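Local coordinates for putative NADPH-dependent oxidoreductase (Desulfitobacterium hafniense DCB-2, PDB 3DB2), which probably catalyses the NADPH-dependent oxidation or reduction of a substrate not yet identified, as a two-domain dehydrogenase with a Rossmann fold, at residues 92-97 with 305-310; 122-127 with 320-325. All blocks are in the same frame, centred on the assembly; numbering follows the deposited sequence.

Contact 1 (92-97 with 305-310); sequences HIYVEK and VEVEEV
Two groups hold Glu306 OE2: Tyr94 OH, which donates to it at 2.6 Å, and water 1, also 2.6 Å away. The phenol hydroxyl comes down from above the carboxylate plane, 85° out of it, and the ring stands steeply against the carboxylate, their planes 68° apart. That approach also brings the aliphatic part of the acid close, with Glu306 CG 3.6 Å from Tyr94 CE2. Water 1 then carries the link to the strand, lying 2.5 Å from Glu96 OE2, which is also hydrogen-bonded to Trp16 NE1 of helix 15-24. The carboxylates of Glu96 and Glu306, 4.2 Å apart between their OE2 atoms, thus share this water. The Glu96 chain bends at chi2 (-57°), which brings OE1 to the backbone N-H of Lys97 at 2.7 Å. With a leucine in place of Glu306, the Tyr94 hydroxyl would probably lose its acceptor on the helix and water 1 one of its two carboxylate mates. Apolar packing completes the Tyr94 setting. Val307 CG2 lies over one ring face, and Val310 CG2 sits at the ring edge, 4.4 Å from Tyr94 CD2. Strand 92-96 belongs to the parallel Rossmann sheet and runs into the Glu-Lys-Pro motif of this oxidoreductase family. Helix 302-316 packs against it nearly antiparallel, the axes of the two short segments 9.3 Å apart. Met20 of helix 15-24 touches Tyr94, Glu96, Glu306 and Val307, while Leu121 of the neighbouring strand 120-123 meets Val310.

Contact 2 (122-127 with 320-325); sequences CGHSSR and TEIGAE
Ile322 drives its side chain into the angle between His124 and Arg127, where the last strand of the Rossmann sheet, 120-123, gives way to a loop and a short 3-10 turn. Its CG1 sits over the centre of one face of the Arg127 guanidinium, 3.8 Å above the plane. Beyond it, CD1 slips between the two polar side chains, 3.6 Å from both His124 ND1 and Arg127 NE. The isoleucine and the arginine reach in from opposite directions, and the flat cationic group lies across the end of the aliphatic chain. Glu321 takes the edge of that same guanidinium. Its OE2 lies in the guanidinium plane and accepts from Arg127 NH1 at 2.8 Å in a salt bridge, although the donor stands 37° above the carboxylate plane, the two planes being 73° apart. Arg127 reaches this position with a bend at chi3 (81°), and its NE forms a further salt bridge with Asp188 of helix 183-194. The other carboxylate oxygen of Glu321 pairs with Arg133. On the far side of Ile322, His124, in the loop just after the strand, is held by the strand's backbone: ND1 donates to Cys122 O at 2.9 Å, from well above the carbonyl plane. The loop 320-323 meets the edge strand at Cys122 just before helix 324-343, with Gly323 at the N-cap. Water 2 joins Arg127 NH2 to Glu321 O, and Cys122 N bonds to Ile322 O at 3.2 Å, almost straight.

How the contacts relate
Both contacts are buried and fasten the same parallel sheet, through neighbouring strands 92-96 and 120-123, to helix 302-316 and to the loop that leads into the next helix, 324-343. Contact 1 is made chiefly by side chains, a strand face against a helix flank, and its polar centre is acidic. Contact 2 works at the outermost strand and the loop before a helix, pairing a backbone bond with an ion pair of opposite charges; Glu321 there is partly exposed. They meet directly: Glu309 OE2 of the first probably accepts from Glu321 N of the second at 2.6 Å, and Gly123 N probably donates to Val95 O. Their centres lie about 8 Å apart.

Contact 1 (92-97 with 305-310)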
ATOM      1  N   HIS C  92      37.282  13.289   5.792  1.00 19.68           N
ATOM      2  CA  HIS C  92      36.291  12.289   5.384  1.00 13.53           C
ATOM      3  C   HIS C  92      34.936  12.674   5.958  1.00 16.05           C
ATOM      4  O   HIS C  92      34.811  13.320   7.003  1.00 17.35           O
ATOM      5  CB  HIS C  92      36.779  10.911   5.800  1.00 19.88           C
ATOM      6  CG  HIS C  92      38.158  10.628   5.265  1.00 25.02           C
ATOM      7  ND1 HIS C  92      39.236  10.267   6.046  1.00 30.23           N
ATOM      8  CD2 HIS C  92      38.684  10.703   4.035  1.00 25.58           C
ATOM      9  CE1 HIS C  92      40.318  10.100   5.300  1.00 25.33           C
ATOM     10  NE2 HIS C  92      40.012  10.353   4.030  1.00 27.48           N
ATOM     11  N   ILE C  93      33.836  12.296   5.271  1.00 13.87           N
ATOM     12  CA  ILE C  93      32.547  12.881   5.524  1.00 13.95           C
ATOM     13  C   ILE C  93      31.512  11.832   5.922  1.00 21.31           C
ATOM     14  O   ILE C  93      31.280  10.885   5.171  1.00 17.44           O
ATOM     15  CB  ILE C  93      32.010  13.599   4.271  1.00 19.13           C
ATOM     16  CG1 ILE C  93      32.900  14.702   3.680  1.00 20.03           C
ATOM     17  CG2 ILE C  93      30.613  14.124   4.553  1.00 16.47           C
ATOM     18  CD1 ILE C  93      33.053  15.912   4.582  1.00 17.52           C
ATOM     19  N   TYR C  94      30.899  12.026   7.072  1.00 16.59           N
ATOM     20  CA  TYR C  94      29.603  11.441   7.420  1.00 19.58           C
ATOM     21  C   TYR C  94      28.615  12.623   7.397  1.00 21.12           C
ATOM     22  O   TYR C  94      28.797  13.646   8.058  1.00 19.26           O
ATOM     23  CB  TYR C  94      29.637  10.620   8.718  1.00 17.05           C
ATOM     24  CG  TYR C  94      28.252  10.098   9.052  1.00 17.89           C
ATOM     25  CD1 TYR C  94      27.345  10.843   9.802  1.00 19.30           C
ATOM     26  CD2 TYR C  94      27.843   8.856   8.603  1.00 20.45           C
ATOM     27  CE1 TYR C  94      26.088  10.413  10.113  1.00 21.92           C
ATOM     28  CE2 TYR C  94      26.569   8.388   8.905  1.00 26.06           C
ATOM     29  CZ  TYR C  94      25.718   9.163   9.657  1.00 20.46           C
ATOM     30  OH  TYR C  94      24.447   8.745   9.976  1.00 28.90           O
ATOM     31  N   VAL C  95      27.523  12.455   6.656  1.00 16.14           N
ATOM     32  CA  VAL C  95      26.424  13.402   6.684  1.00 13.96           C
ATOM     33  C   VAL C  95      25.102  12.635   6.883  1.00 19.43           C
ATOM     34  O   VAL C  95      24.885  11.528   6.383  1.00 16.05           O
ATOM     35  CB  VAL C  95      26.379  14.337   5.473  1.00 14.62           C
ATOM     36  CG1 VAL C  95      26.037  13.639   4.181  1.00 15.55           C
ATOM     37  CG2 VAL C  95      25.385  15.482   5.700  1.00 17.34           C
ATOM     38  N   GLU C  96      24.217  13.233   7.681  1.00 17.53           N
ATOM     39  CA  GLU C  96      22.930  12.618   7.937  1.00 16.89           C
ATOM     40  C   GLU C  96      22.105  12.681   6.654  1.00 19.28           C
ATOM     41  O   GLU C  96      22.312  13.487   5.751  1.00 20.82           O
ATOM     42  CB  GLU C  96      22.091  13.319   8.993  1.00 25.22           C
ATOM     43  CG  GLU C  96      22.054  12.553  10.300  1.00 31.33           C
ATOM     44  CD  GLU C  96      21.533  11.140  10.108  1.00 37.57           C
ATOM     45  OE1 GLU C  96      20.861  10.804   9.109  1.00 36.14           O
ATOM     46  OE2 GLU C  96      21.841  10.340  11.017  1.00 39.68           O
ATOM     47  N   LYS C  97      21.113  11.797   6.594  1.00 23.69           N
ATOM     48  CA  LYS C  97      20.235  11.730   5.467  1.00 15.70           C
ATOM     49  C   LYS C  97      19.272  12.940   5.280  1.00 20.41           C
ATOM     50  O   LYS C  97      19.001  13.453   6.424  1.00 20.91           O
ATOM     51  CB  LYS C  97      19.323  10.509   5.387  1.00 18.95           C
ATOM     52  CG  LYS C  97      18.820   9.974   6.692  1.00 21.03           C
ATOM     53  CD  LYS C  97      18.008  10.927   7.540  1.00 31.45           C
ATOM     54  CE  LYS C  97      16.640  11.180   6.917  1.00 39.55           C
ATOM     55  NZ  LYS C  97      15.656  11.346   8.043  1.00 48.06           N
ATOM     56  N   VAL C 305      26.959   1.222  13.648  1.00 19.92           N
ATOM     57  CA  VAL C 305      27.662   0.550  12.554  1.00 18.28           C
ATOM     58  C   VAL C 305      27.820   1.468  11.349  1.00 19.16           C
ATOM     59  O   VAL C 305      28.806   1.296  10.619  1.00 18.90           O
ATOM     60  CB  VAL C 305      27.018  -0.766  12.099  1.00 22.21           C
ATOM     61  CG1 VAL C 305      27.023  -1.762  13.243  1.00 21.86           C
ATOM     62  CG2 VAL C 305      25.609  -0.528  11.549  1.00 20.22           C
ATOM     63  N   GLU C 306      26.926   2.412  11.122  1.00 19.39           N
ATOM     64  CA  GLU C 306      27.084   3.246   9.920  1.00 21.27           C
ATOM     65  C   GLU C 306      28.263   4.211  10.029  1.00 21.46           C
ATOM     66  O   GLU C 306      28.967   4.425   9.040  1.00 21.92           O
ATOM     67  CB  GLU C 306      25.785   3.956   9.592  1.00 24.87           C
ATOM     68  CG  GLU C 306      25.423   5.248  10.275  1.00 29.06           C
ATOM     69  CD  GLU C 306      24.107   5.860   9.797  1.00 18.75           C
ATOM     70  OE1 GLU C 306      23.752   5.758   8.607  1.00 22.73           O
ATOM     71  OE2 GLU C 306      23.405   6.471  10.624  1.00 30.69           O
ATOM     72  N   VAL C 307      28.496   4.761  11.221  1.00 20.13           N
ATOM     73  CA  VAL C 307      29.682   5.596  11.459  1.00 20.14           C
ATOM     74  C   VAL C 307      30.958   4.764  11.427  1.00 19.92           C
ATOM     75  O   VAL C 307      31.982   5.141  10.838  1.00 20.90           O
ATOM     76  CB  VAL C 307      29.524   6.380  12.780  1.00 21.63           C
ATOM     77  CG1 VAL C 307      30.694   7.339  12.993  1.00 24.93           C
ATOM     78  CG2 VAL C 307      28.187   7.135  12.789  1.00 17.26           C
ATOM     79  N   GLU C 308      30.932   3.577  12.032  1.00 18.69           N
ATOM     80  CA  GLU C 308      32.044   2.649  12.043  1.00 19.51           C
ATOM     81  C   GLU C 308      32.500   2.208  10.645  1.00 19.09           C
ATOM     82  O   GLU C 308      33.684   1.935  10.424  1.00 19.59           O
ATOM     83  CB  GLU C 308      31.731   1.373  12.844  1.00 21.54           C
ATOM     84  CG  GLU C 308      31.821   1.612  14.357  1.00 20.52           C
ATOM     85  CD  GLU C 308      31.430   0.374  15.137  1.00 26.49           C
ATOM     86  OE1 GLU C 308      30.782  -0.550  14.581  1.00 25.54           O
ATOM     87  OE2 GLU C 308      31.766   0.302  16.333  1.00 23.40           O
ATOM     88  N   GLU C 309      31.553   2.137   9.710  1.00 18.28           N
ATOM     89  CA  GLU C 309      31.864   1.747   8.346  1.00 20.74           C
ATOM     90  C   GLU C 309      32.776   2.800   7.720  1.00 19.07           C
ATOM     91  O   GLU C 309      33.674   2.546   6.913  1.00 18.50           O
ATOM     92  CB  GLU C 309      30.584   1.644   7.522  1.00 19.70           C
ATOM     93  CG  GLU C 309      30.754   1.715   6.014  1.00 20.92           C
ATOM     94  CD  GLU C 309      29.561   1.157   5.262  1.00 24.57           C
ATOM     95  OE1 GLU C 309      29.258  -0.054   5.398  1.00 27.80           O
ATOM     96  OE2 GLU C 309      28.912   1.939   4.552  1.00 22.64           O
ATOM     97  N   VAL C 310      32.530   4.070   8.062  1.00 17.71           N
ATOM     98  CA  VAL C 310      33.380   5.105   7.442  1.00 18.03           C
ATOM     99  C   VAL C 310      34.820   4.936   7.955  1.00 21.14           C
ATOM    100  O   VAL C 310      35.773   5.003   7.185  1.00 21.52           O
ATOM    101  CB  VAL C 310      32.871   6.524   7.676  1.00 21.90           C
ATOM    102  CG1 VAL C 310      33.731   7.547   6.925  1.00 24.61           C
ATOM    103  CG2 VAL C 310      31.426   6.666   7.216  1.00 21.46           C
TER
HETATM  104  O   HOH W   1      21.411   8.102  10.107  1.00 29.65           O

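Contact 2 (122-127 with 320-325)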
ATOM      1  N   CYS C 122      26.390   9.036   3.306  1.00 16.19           N
ATOM      2  CA  CYS C 122      25.161   9.747   3.671  1.00 13.12           C
ATOM      3  C   CYS C 122      24.305   8.752   4.444  1.00 18.56           C
ATOM      4  O   CYS C 122      23.846   7.761   3.887  1.00 18.24           O
ATOM      5  CB  CYS C 122      24.444  10.297   2.444  1.00 17.87           C
ATOM      6  SG  CYS C 122      22.925  11.156   2.895  1.00 22.46           S
ATOM      7  N   GLY C 123      24.112   8.906   5.733  1.00 17.39           N
ATOM      8  CA  GLY C 123      23.559   7.967   6.639  1.00 15.30           C
ATOM      9  C   GLY C 123      22.068   7.749   6.543  1.00 17.84           C
ATOM     10  O   GLY C 123      21.301   8.406   7.218  1.00 31.62           O
ATOM     11  N   HIS C 124      21.663   6.762   5.745  1.00 17.56           N
ATOM     12  CA  HIS C 124      20.355   6.114   5.752  1.00 13.58           C
ATOM     13  C   HIS C 124      20.482   4.792   6.511  1.00 15.39           C
ATOM     14  O   HIS C 124      20.895   3.790   5.939  1.00 19.57           O
ATOM     15  CB  HIS C 124      19.873   5.844   4.335  1.00 17.16           C
ATOM     16  CG  HIS C 124      19.972   6.986   3.390  1.00 17.50           C
ATOM     17  ND1 HIS C 124      21.144   7.542   2.952  1.00 17.54           N
ATOM     18  CD2 HIS C 124      18.986   7.674   2.786  1.00 18.45           C
ATOM     19  CE1 HIS C 124      20.888   8.524   2.124  1.00 22.06           C
ATOM     20  NE2 HIS C 124      19.581   8.623   2.000  1.00 17.47           N
ATOM     21  N   SER C 125      20.187   4.754   7.811  1.00 16.21           N
ATOM     22  CA  SER C 125      20.655   3.608   8.596  1.00 16.29           C
ATOM     23  C   SER C 125      19.652   2.481   8.670  1.00 13.69           C
ATOM     24  O   SER C 125      20.016   1.428   9.164  1.00 16.17           O
ATOM     25  CB  SER C 125      21.009   4.057  10.033  1.00 14.73           C
ATOM     26  OG  SER C 125      19.823   4.383  10.754  1.00 19.22           O
ATOM     27  N   SER C 126      18.419   2.696   8.220  1.00 16.00           N
ATOM     28  CA  SER C 126      17.395   1.655   8.243  1.00 16.83           C
ATOM     29  C   SER C 126      17.805   0.374   7.531  1.00 13.07           C
ATOM     30  O   SER C 126      17.455  -0.737   7.948  1.00 15.52           O
ATOM     31  CB  SER C 126      16.060   2.194   7.624  1.00 15.92           C
ATOM     32  OG  SER C 126      15.003   1.313   7.947  1.00 31.80           O
ATOM     33  N   ARG C 127      18.528   0.500   6.407  1.00 16.90           N
ATOM     34  CA  ARG C 127      18.953  -0.639   5.623  1.00 17.11           C
ATOM     35  C   ARG C 127      19.924  -1.506   6.435  1.00 19.34           C
ATOM     36  O   ARG C 127      20.084  -2.670   6.089  1.00 18.98           O
ATOM     37  CB  ARG C 127      19.626  -0.276   4.299  1.00 15.09           C
ATOM     38  CG  ARG C 127      20.902   0.518   4.355  1.00 17.07           C
ATOM     39  CD  ARG C 127      21.694   0.388   3.080  1.00 18.78           C
ATOM     40  NE  ARG C 127      21.202   1.272   2.015  1.00 14.59           N
ATOM     41  CZ  ARG C 127      21.697   1.171   0.776  1.00 19.72           C
ATOM     42  NH1 ARG C 127      22.624   0.273   0.494  1.00 19.29           N
ATOM     43  NH2 ARG C 127      21.294   1.941  -0.228  1.00 18.44           N
ATOM     44  N   THR C 320      32.162   3.240   1.113  1.00 23.04           N
ATOM     45  CA  THR C 320      31.019   3.026   2.017  1.00 17.69           C
ATOM     46  C   THR C 320      29.810   2.535   1.241  1.00 18.53           C
ATOM     47  O   THR C 320      29.861   2.486  -0.002  1.00 23.62           O
ATOM     48  CB  THR C 320      30.622   4.317   2.736  1.00 20.81           C
ATOM     49  OG1 THR C 320      30.026   5.174   1.750  1.00 19.42           O
ATOM     50  CG2 THR C 320      31.847   4.948   3.362  1.00 20.54           C
ATOM     51  N   GLU C 321      28.721   2.167   1.930  1.00 23.96           N
ATOM     52  CA  GLU C 321      27.620   1.543   1.193  1.00 27.34           C
ATOM     53  C   GLU C 321      26.758   2.546   0.446  1.00 24.06           C
ATOM     54  O   GLU C 321      26.083   2.133  -0.496  1.00 21.46           O
ATOM     55  CB  GLU C 321      26.729   0.718   2.128  1.00 27.48           C
ATOM     56  CG  GLU C 321      25.873  -0.295   1.373  1.00 27.19           C
ATOM     57  CD  GLU C 321      25.106  -1.202   2.314  1.00 22.87           C
ATOM     58  OE1 GLU C 321      25.564  -1.460   3.445  1.00 32.51           O
ATOM     59  OE2 GLU C 321      24.013  -1.653   1.946  1.00 23.22           O
ATOM     60  N   ILE C 322      26.738   3.815   0.877  1.00 24.99           N
ATOM     61  CA  ILE C 322      25.832   4.785   0.322  1.00 20.67           C
ATOM     62  C   ILE C 322      26.560   6.092   0.013  1.00 21.46           C
ATOM     63  O   ILE C 322      26.615   6.984   0.872  1.00 19.95           O
ATOM     64  CB  ILE C 322      24.642   5.156   1.230  1.00 17.91           C
ATOM     65  CG1 ILE C 322      23.988   4.003   1.969  1.00 22.52           C
ATOM     66  CG2 ILE C 322      23.623   5.890   0.375  1.00 26.09           C
ATOM     67  CD1 ILE C 322      22.788   4.391   2.812  1.00 25.71           C
ATOM     68  N   GLY C 323      27.078   6.148  -1.197  1.00 20.97           N
ATOM     69  CA  GLY C 323      27.792   7.306  -1.709  1.00 18.75           C
ATOM     70  C   GLY C 323      26.863   8.421  -2.147  1.00 22.03           C
ATOM     71  O   GLY C 323      25.635   8.356  -2.018  1.00 18.39           O
ATOM     72  N   ALA C 324      27.487   9.475  -2.685  1.00 20.09           N
ATOM     73  CA  ALA C 324      26.824  10.691  -3.137  1.00 21.61           C
ATOM     74  C   ALA C 324      25.844  10.386  -4.266  1.00 20.77           C
ATOM     75  O   ALA C 324      24.762  10.958  -4.274  1.00 20.49           O
ATOM     76  CB  ALA C 324      27.832  11.739  -3.611  1.00 24.94           C
ATOM     77  N   GLU C 325      26.223   9.484  -5.160  1.00 22.92           N
ATOM     78  CA  GLU C 325      25.359   9.150  -6.293  1.00 24.09           C
ATOM     79  C   GLU C 325      24.079   8.453  -5.832  1.00 21.12           C
ATOM     80  O   GLU C 325      22.965   8.826  -6.205  1.00 23.04           O
ATOM     81  CB  GLU C 325      26.115   8.236  -7.236  1.00 27.65           C
ATOM     82  CG  GLU C 325      25.821   8.343  -8.709  1.00 37.08           C
ATOM     83  CD  GLU C 325      26.827   7.450  -9.444  1.00 41.12           C
ATOM     84  OE1 GLU C 325      26.673   6.210  -9.386  1.00 50.87           O
ATOM     85  OE2 GLU C 325      27.758   8.034 -10.044  1.00 58.42           O
TER
HETATM   86  O   HOH W   2      23.779   2.139  -2.189  1.00 43.27           O